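Long-range contacts in putative type VI secretion protein (Escherichia coli, PDB 6SKI), which probably acts as a phospholipase toxin of the type VI secretion system and is bound here to the TTR domain of the VgrG spike: residues E328-S333 / S489-I494; M363-L368 / D530-S535; K369-H374 / V405-M410. All blocks are in the same frame, centred on the assembly; numbering follows the deposited sequence.

Contact 1 (E328-S333 / S489-I494); sequences ESLFLS and SANWNI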
# COMPACT_ATOMS: atom_id res chain seq x y z
N GLU A 328 10.72 -20.87 -3.57
CA GLU A 328 11.24 -20.14 -4.72
C GLU A 328 11.84 -21.13 -5.71
O GLU A 328 12.88 -21.75 -5.44
CB GLU A 328 12.29 -19.12 -4.29
CG GLU A 328 11.72 -17.96 -3.50
CD GLU A 328 12.75 -16.89 -3.21
OE1 GLU A 328 13.93 -17.25 -3.01
OE2 GLU A 328 12.39 -15.70 -3.20
N SER A 329 11.18 -21.29 -6.85
CA SER A 329 11.72 -22.00 -8.00
C SER A 329 11.68 -21.00 -9.15
O SER A 329 10.65 -20.85 -9.81
CB SER A 329 10.92 -23.26 -8.31
OG SER A 329 10.81 -24.08 -7.16
N LEU A 330 12.80 -20.33 -9.39
CA LEU A 330 12.79 -19.10 -10.17
C LEU A 330 13.77 -19.19 -11.33
O LEU A 330 14.89 -19.68 -11.18
CB LEU A 330 13.16 -17.90 -9.30
CG LEU A 330 12.51 -17.80 -7.93
CD1 LEU A 330 13.19 -16.72 -7.11
CD2 LEU A 330 11.02 -17.52 -8.05
N PHE A 331 13.34 -18.71 -12.49
CA PHE A 331 14.26 -18.48 -13.60
C PHE A 331 14.98 -17.16 -13.35
O PHE A 331 14.35 -16.10 -13.32
CB PHE A 331 13.52 -18.44 -14.93
CG PHE A 331 13.20 -19.79 -15.48
CD1 PHE A 331 14.15 -20.79 -15.49
CD2 PHE A 331 11.95 -20.06 -16.01
CE1 PHE A 331 13.86 -22.03 -16.00
CE2 PHE A 331 11.66 -21.31 -16.52
CZ PHE A 331 12.62 -22.29 -16.52
N LEU A 332 16.29 -17.22 -13.17
CA LEU A 332 17.09 -16.03 -12.96
C LEU A 332 17.72 -15.53 -14.25
O LEU A 332 18.42 -14.52 -14.24
CB LEU A 332 18.16 -16.29 -11.91
CG LEU A 332 17.65 -16.48 -10.48
CD1 LEU A 332 18.78 -16.29 -9.49
CD2 LEU A 332 16.52 -15.52 -10.19
N SER A 333 17.47 -16.23 -15.35
CA SER A 333 17.78 -15.78 -16.69
C SER A 333 16.56 -16.05 -17.56
O SER A 333 15.78 -16.96 -17.28
CB SER A 333 19.01 -16.48 -17.26
OG SER A 333 19.29 -16.05 -18.58
N SER A 489 12.55 -11.72 -5.36
CA SER A 489 11.27 -11.38 -5.97
C SER A 489 11.38 -11.13 -7.47
O SER A 489 10.36 -11.21 -8.16
CB SER A 489 10.68 -10.13 -5.30
OG SER A 489 11.61 -9.06 -5.31
N ALA A 490 12.58 -10.85 -7.97
CA ALA A 490 12.80 -10.68 -9.40
C ALA A 490 13.18 -12.02 -10.01
O ALA A 490 14.14 -12.65 -9.58
CB ALA A 490 13.89 -9.64 -9.66
N ASN A 491 12.41 -12.45 -11.01
CA ASN A 491 12.66 -13.72 -11.67
C ASN A 491 12.20 -13.61 -13.11
O ASN A 491 11.57 -12.64 -13.51
CB ASN A 491 11.96 -14.88 -10.97
CG ASN A 491 10.50 -14.60 -10.69
OD1 ASN A 491 9.67 -14.63 -11.59
ND2 ASN A 491 10.18 -14.34 -9.43
N TRP A 492 12.52 -14.64 -13.89
CA TRP A 492 12.14 -14.68 -15.29
C TRP A 492 11.08 -15.75 -15.53
O TRP A 492 11.00 -16.32 -16.61
CB TRP A 492 13.37 -14.93 -16.17
CG TRP A 492 14.17 -13.69 -16.41
CD1 TRP A 492 15.29 -13.31 -15.75
CD2 TRP A 492 13.90 -12.67 -17.37
NE1 TRP A 492 15.75 -12.12 -16.25
CE2 TRP A 492 14.91 -11.70 -17.24
CE3 TRP A 492 12.90 -12.48 -18.33
CZ2 TRP A 492 14.95 -10.56 -18.03
CZ3 TRP A 492 12.95 -11.35 -19.11
CH2 TRP A 492 13.96 -10.41 -18.96
N ASN A 493 10.27 -16.02 -14.51
CA ASN A 493 9.14 -16.92 -14.68
C ASN A 493 8.08 -16.25 -15.54
O ASN A 493 7.76 -15.07 -15.36
CB ASN A 493 8.54 -17.29 -13.33
CG ASN A 493 9.44 -18.20 -12.53
OD1 ASN A 493 9.10 -18.60 -11.42
ND2 ASN A 493 10.58 -18.55 -13.10
N ILE A 494 7.53 -17.00 -16.48
CA ILE A 494 6.57 -16.46 -17.43
C ILE A 494 5.17 -16.77 -16.94
O ILE A 494 4.92 -17.82 -16.31
CB ILE A 494 6.81 -17.02 -18.85
CG1 ILE A 494 6.43 -15.99 -19.90
CG2 ILE A 494 6.04 -18.31 -19.08
CD1 ILE A 494 6.86 -16.37 -21.29

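Contact 2 (M363-L368 / D530-S535); sequences MTLPAL and DRWIRS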
# COMPACT_ATOMS: atom_id res chain seq x y z
N MET A 363 26.48 -15.24 -9.69
CA MET A 363 27.24 -15.73 -8.55
C MET A 363 28.26 -14.71 -8.05
O MET A 363 28.80 -14.89 -6.95
CB MET A 363 27.95 -17.03 -8.91
CG MET A 363 27.08 -18.26 -8.80
SD MET A 363 27.94 -19.76 -9.28
CE MET A 363 29.36 -19.70 -8.20
N THR A 364 28.53 -13.67 -8.83
CA THR A 364 29.36 -12.56 -8.40
C THR A 364 28.59 -11.27 -8.21
O THR A 364 29.15 -10.32 -7.65
CB THR A 364 30.50 -12.31 -9.40
OG1 THR A 364 29.95 -11.90 -10.66
CG2 THR A 364 31.31 -13.58 -9.61
N LEU A 365 27.35 -11.21 -8.67
CA LEU A 365 26.52 -10.03 -8.48
C LEU A 365 26.36 -9.73 -6.99
O LEU A 365 25.99 -10.63 -6.22
CB LEU A 365 25.15 -10.24 -9.11
CG LEU A 365 24.26 -9.04 -9.38
CD1 LEU A 365 24.81 -8.20 -10.51
CD2 LEU A 365 22.87 -9.54 -9.72
N PRO A 366 26.62 -8.50 -6.54
CA PRO A 366 26.38 -8.17 -5.14
C PRO A 366 24.90 -8.06 -4.80
O PRO A 366 24.55 -8.10 -3.62
CB PRO A 366 27.10 -6.83 -4.98
CG PRO A 366 26.90 -6.20 -6.31
CD PRO A 366 27.14 -7.34 -7.28
N ALA A 367 24.04 -7.92 -5.81
CA ALA A 367 22.60 -7.84 -5.56
C ALA A 367 22.07 -9.13 -4.95
O ALA A 367 21.19 -9.10 -4.08
CB ALA A 367 21.87 -7.52 -6.86
N LEU A 368 22.59 -10.27 -5.40
CA LEU A 368 22.16 -11.57 -4.91
C LEU A 368 23.24 -12.25 -4.07
O LEU A 368 23.20 -13.47 -3.88
CB LEU A 368 21.76 -12.47 -6.08
CG LEU A 368 20.61 -11.94 -6.94
CD1 LEU A 368 20.52 -12.72 -8.24
CD2 LEU A 368 19.31 -12.02 -6.17
N ASP A 530 16.99 -3.91 -15.61
CA ASP A 530 18.20 -4.20 -16.36
C ASP A 530 19.44 -3.98 -15.49
O ASP A 530 19.54 -2.98 -14.77
CB ASP A 530 18.28 -3.34 -17.62
CG ASP A 530 18.88 -4.08 -18.79
OD1 ASP A 530 18.11 -4.62 -19.61
OD2 ASP A 530 20.12 -4.14 -18.89
N ARG A 531 20.36 -4.93 -15.55
CA ARG A 531 21.60 -5.01 -14.78
C ARG A 531 21.32 -5.33 -13.32
O ARG A 531 22.23 -5.24 -12.50
CB ARG A 531 22.46 -3.74 -14.87
CG ARG A 531 23.00 -3.47 -16.26
CD ARG A 531 23.73 -2.13 -16.31
NE ARG A 531 24.77 -2.04 -15.29
CZ ARG A 531 25.04 -0.94 -14.61
NH1 ARG A 531 24.35 0.17 -14.84
NH2 ARG A 531 26.00 -0.94 -13.69
N TRP A 532 20.07 -5.68 -12.97
CA TRP A 532 19.69 -6.05 -11.61
C TRP A 532 19.88 -4.87 -10.65
O TRP A 532 20.32 -5.04 -9.51
CB TRP A 532 20.47 -7.27 -11.12
CG TRP A 532 19.91 -8.56 -11.63
CD1 TRP A 532 20.22 -9.18 -12.80
CD2 TRP A 532 18.95 -9.39 -10.97
NE1 TRP A 532 19.51 -10.34 -12.92
CE2 TRP A 532 18.72 -10.50 -11.81
CE3 TRP A 532 18.27 -9.31 -9.76
CZ2 TRP A 532 17.84 -11.51 -11.47
CZ3 TRP A 532 17.39 -10.32 -9.43
CH2 TRP A 532 17.18 -11.41 -10.28
N ILE A 533 19.52 -3.68 -11.11
CA ILE A 533 19.58 -2.46 -10.32
C ILE A 533 18.21 -1.82 -10.37
O ILE A 533 17.69 -1.54 -11.46
CB ILE A 533 20.65 -1.48 -10.84
CG1 ILE A 533 22.03 -2.15 -10.83
CG2 ILE A 533 20.67 -0.22 -10.00
CD1 ILE A 533 22.96 -1.61 -11.88
N ARG A 534 17.62 -1.58 -9.21
CA ARG A 534 16.27 -1.04 -9.15
C ARG A 534 16.25 0.41 -9.62
O ARG A 534 17.20 1.17 -9.41
CB ARG A 534 15.74 -1.13 -7.72
CG ARG A 534 14.26 -0.88 -7.59
CD ARG A 534 13.92 -0.51 -6.17
NE ARG A 534 12.51 -0.71 -5.86
CZ ARG A 534 12.01 -0.71 -4.64
NH1 ARG A 534 12.81 -0.51 -3.60
NH2 ARG A 534 10.72 -0.90 -4.45
N SER A 535 15.16 0.78 -10.27
CA SER A 535 14.96 2.15 -10.73
C SER A 535 14.44 3.00 -9.58
O SER A 535 13.40 2.68 -9.00
CB SER A 535 14.00 2.19 -11.91
OG SER A 535 14.69 2.14 -13.14

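Contact 3 (K369-H374 / V405-M410); sequences KHILPH and VFFERM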
# COMPACT_ATOMS: atom_id res chain seq x y z
N LYS A 369 24.20 -11.47 -3.57
CA LYS A 369 25.33 -12.04 -2.84
C LYS A 369 24.88 -12.81 -1.60
O LYS A 369 25.50 -13.81 -1.24
CB LYS A 369 26.29 -10.93 -2.43
CG LYS A 369 27.55 -11.41 -1.74
CD LYS A 369 28.31 -10.25 -1.13
CE LYS A 369 29.68 -10.70 -0.65
NZ LYS A 369 29.62 -12.01 0.06
N HIS A 370 23.80 -12.37 -0.96
CA HIS A 370 23.36 -12.94 0.30
C HIS A 370 22.12 -13.80 0.16
O HIS A 370 21.73 -14.46 1.13
CB HIS A 370 23.11 -11.83 1.32
CG HIS A 370 24.29 -10.93 1.53
ND1 HIS A 370 25.44 -11.36 2.16
CD2 HIS A 370 24.50 -9.64 1.18
CE1 HIS A 370 26.31 -10.36 2.19
NE2 HIS A 370 25.77 -9.31 1.61
N ILE A 371 21.50 -13.83 -1.01
CA ILE A 371 20.30 -14.63 -1.24
C ILE A 371 20.63 -15.98 -1.87
O ILE A 371 19.95 -16.97 -1.57
CB ILE A 371 19.30 -13.86 -2.12
CG1 ILE A 371 18.79 -12.62 -1.39
CG2 ILE A 371 18.13 -14.73 -2.52
CD1 ILE A 371 18.72 -11.38 -2.25
N LEU A 372 21.67 -16.05 -2.69
CA LEU A 372 22.06 -17.25 -3.41
C LEU A 372 22.67 -18.32 -2.51
O LEU A 372 22.44 -19.51 -2.76
CB LEU A 372 23.04 -16.89 -4.53
CG LEU A 372 22.44 -16.03 -5.64
CD1 LEU A 372 23.42 -15.89 -6.78
CD2 LEU A 372 21.12 -16.61 -6.12
N PRO A 373 23.46 -17.98 -1.48
CA PRO A 373 24.02 -19.03 -0.62
C PRO A 373 22.97 -19.82 0.15
O PRO A 373 23.34 -20.81 0.80
CB PRO A 373 24.92 -18.24 0.33
CG PRO A 373 25.37 -17.12 -0.51
CD PRO A 373 24.10 -16.69 -1.17
N HIS A 374 21.70 -19.43 0.11
CA HIS A 374 20.66 -20.11 0.86
C HIS A 374 19.77 -20.96 -0.03
O HIS A 374 18.75 -21.48 0.43
CB HIS A 374 19.83 -19.09 1.64
CG HIS A 374 20.65 -18.28 2.60
ND1 HIS A 374 21.14 -18.80 3.77
CD2 HIS A 374 21.07 -17.00 2.55
CE1 HIS A 374 21.84 -17.87 4.41
NE2 HIS A 374 21.80 -16.77 3.69
N VAL A 405 18.82 -20.15 -16.18
CA VAL A 405 19.40 -20.19 -14.84
C VAL A 405 18.28 -20.33 -13.83
O VAL A 405 17.37 -19.49 -13.78
CB VAL A 405 20.26 -18.95 -14.56
CG1 VAL A 405 20.95 -19.09 -13.22
CG2 VAL A 405 21.27 -18.76 -15.65
N PHE A 406 18.33 -21.38 -13.02
CA PHE A 406 17.30 -21.69 -12.04
C PHE A 406 17.85 -21.53 -10.63
O PHE A 406 18.97 -21.95 -10.33
CB PHE A 406 16.79 -23.12 -12.23
CG PHE A 406 15.35 -23.29 -11.88
CD1 PHE A 406 14.36 -22.65 -12.61
CD2 PHE A 406 14.97 -24.10 -10.83
CE1 PHE A 406 13.04 -22.81 -12.29
CE2 PHE A 406 13.65 -24.26 -10.51
CZ PHE A 406 12.68 -23.61 -11.24
N PHE A 407 17.05 -20.91 -9.77
CA PHE A 407 17.32 -20.80 -8.35
C PHE A 407 16.25 -21.57 -7.60
O PHE A 407 15.06 -21.34 -7.81
CB PHE A 407 17.34 -19.34 -7.91
CG PHE A 407 17.72 -19.14 -6.48
CD1 PHE A 407 18.95 -19.56 -6.01
CD2 PHE A 407 16.84 -18.54 -5.59
CE1 PHE A 407 19.30 -19.38 -4.70
CE2 PHE A 407 17.19 -18.36 -4.28
CZ PHE A 407 18.42 -18.78 -3.83
N GLU A 408 16.68 -22.49 -6.73
CA GLU A 408 15.77 -23.28 -5.92
C GLU A 408 16.07 -23.02 -4.45
O GLU A 408 17.16 -23.32 -3.97
CB GLU A 408 15.91 -24.77 -6.23
CG GLU A 408 15.43 -25.18 -7.60
CD GLU A 408 16.37 -26.15 -8.28
OE1 GLU A 408 16.12 -27.37 -8.21
OE2 GLU A 408 17.37 -25.69 -8.88
N ARG A 409 15.09 -22.47 -3.74
CA ARG A 409 15.16 -22.29 -2.31
C ARG A 409 13.82 -22.68 -1.72
O ARG A 409 12.78 -22.39 -2.29
CB ARG A 409 15.51 -20.84 -1.94
CG ARG A 409 15.78 -20.65 -0.46
CD ARG A 409 16.42 -19.31 -0.18
NE ARG A 409 15.79 -18.24 -0.93
CZ ARG A 409 15.80 -16.96 -0.56
NH1 ARG A 409 16.42 -16.61 0.55
NH2 ARG A 409 15.19 -16.05 -1.30
N MET A 410 13.85 -23.36 -0.58
CA MET A 410 12.64 -23.92 0.00
C MET A 410 12.42 -23.35 1.40
O MET A 410 13.38 -23.18 2.16
CB MET A 410 12.71 -25.45 0.06
CG MET A 410 12.44 -26.13 -1.27
SD MET A 410 10.70 -26.53 -1.51
CE MET A 410 10.27 -27.09 0.14

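Contact 1 (E328-S333 / S489-I494)
Phe331 and Trp492 meet where a loop runs across the strand that holds Phe331; the touching parts are 98° apart end to end. Their backbones are joined by a hydrogen bond from Trp492 N to Phe331 O, with an N-H...O angle of 149°. The bond is modelled at 2.4 Å, too short to be read literally at this resolution. Beside it the CB atoms of Phe331 and Trp492 lie 3.7 Å apart, and from there the Phe331 ring leads away from the loop. Trp492 CG is anti to its carbonyl carbon (chi1 -80°), which carries the indole along the backbone of Leu332 and Ser333, with CD1 3.6 Å from Leu332 C.

One residue earlier, Asn491 reaches Leu330. Asn491 ND2 lies 3.6 Å from Leu330 CD2, and the side chains cross at about a right angle. Nearer the backbones, Leu330 CB is 3.7 Å from Asn491 CB. What sets this amide is an Asx turn: Asn491 OD1 accepts from Asn493 N at 3.3 Å, in the carbonyl plane and on a lone pair. Asn493, the donor of that turn, lies with its side chain against the backbone from Ser329 to Phe331, its amide plane perpendicular to the Phe331 ring.

Further out, the Phe331 ring meets Phe406 edge-to-face and also packs on Phe81, while Trp492 meets Phe524 edge-to-face. Backbone bonds of Leu330 with Phe407 and of Leu332 with Val405 tie strand 328-341 to strand 398-409. The loop before strand 495-497 thus crosses an outermost strand of this three-stranded antiparallel sheet nearly at right angles. Helix 72-85 is touched by both Phe331 and Asn493, and helix 350-362 by Leu332 and Ser333 of the strand.

Contact 2 (M363-L368 / D530-S535)
The indole of Trp532 takes Leu368 CD1 over one face: the methyl is 4.1 Å from the centroid of the six-membered ring and 12° off its normal, a CH-pi contact. From the same side of the ring plane, Leu365 CD2 comes in obliquely at the other end of the indole, 3.6 Å from Trp532 CB and close to CG. The two leucines thus divide the length of the side chain between them, and each crosses it at about a right angle. Leu365 CG is anti to the backbone N (chi1 -163°), which extends the branch across to Trp532. Beyond the two segments, Ala490 also touches the indole. The other flat group, the Arg531 guanidinium, has Ile533 CD1 over its centre, 3.5 Å above the plane.

Arg531 and Trp532 both lie in the left-handed helical region. Further on, Arg534 forms a salt bridge with Asp245, which with Ser197 and His310 has the geometry of a charge relay and is probably the acid of a triad, consistent with the alpha/beta-hydrolase family.

The arrangement joins two irregular loops with no hydrogen bond between them, so the evidence for contact is apolar: 187 Å² buried, of which Trp532 gives the largest single share, 81 Å². One loop follows helix 350-362, whose Leu362 touches both Leu368 and Trp532; the other precedes strand 536-538. Ala367 adds a looser approach, its CB 3.9 Å from Trp532 O, while its own carbonyl receives a hydrogen bond from Tyr288.

Contact 3 (K369-H374 / V405-M410)
Phe407 is the first residue of the 405-410 segment to meet the loop 369-374. Its CG is anti to the backbone N (chi1 -176°); its CB points toward the loop and the ring meets it there, with Leu372 CD2 over one face, 4.0 Å from the ring centroid and 28° off the normal. This is a CH-pi contact, with Leu372 CD2 3.6 Å from Phe407 CE1. Backbone carbonyls approach the same ring: Leu372 O lies at its edge in the ring plane, and Ile371 O stands obliquely 3.3 Å from Phe407 CZ.

Arg409, two residues on from Phe407, returns to the loop, and its aliphatic part runs past the carbonyl of His374, whose O lies 3.2 Å from Arg409 CG. A bend at chi3 (44°) then turns the guanidinium over Ile371. There Ile371 CG2 covers one face, 3.4 Å from Arg409 NH2, and Ile371 O stands above the same face, displaced toward the rim. The polar end is held from elsewhere, NH2 forming a salt bridge with Glu328 OE1 and a hydrogen bond to Thr486 O, so Ile371 packs on a group already fixed by other partners.

The loop itself has helical backbone angles at 371-373, and only a weak bond links His374 N to Ile371 O. Strand 398-409 is the middle strand of a three-stranded antiparallel sheet, and the loop leads directly into its neighbour, strand 376-386. This is a connection folded back over one face of its own sheet, covering, among others, Phe407 and Arg409.

How the contacts relate
Following the chain from the N terminus, residues 328-333 come first, then 363-368 and, directly after them, 369-374. Contact 3 closes the shortest loop, 369-374 back to 405-410, with 30 residues between its segments. Contact 1 closes next, when 489-494 returns to 328-333, and contact 2 last, when 530-535 reaches 363-368; these two cross, and contact 3 is nested inside both. Contacts 1 and 3 share neighbouring strands of one sheet, with Leu330 O packed on Phe406 CD1 and centres about 11 Å apart. Contact 2 adjoins contact 1 where Leu332 packs on Leu368. Together they tie the antiparallel sheet and the end of helix 350-362 to the C-terminal loops.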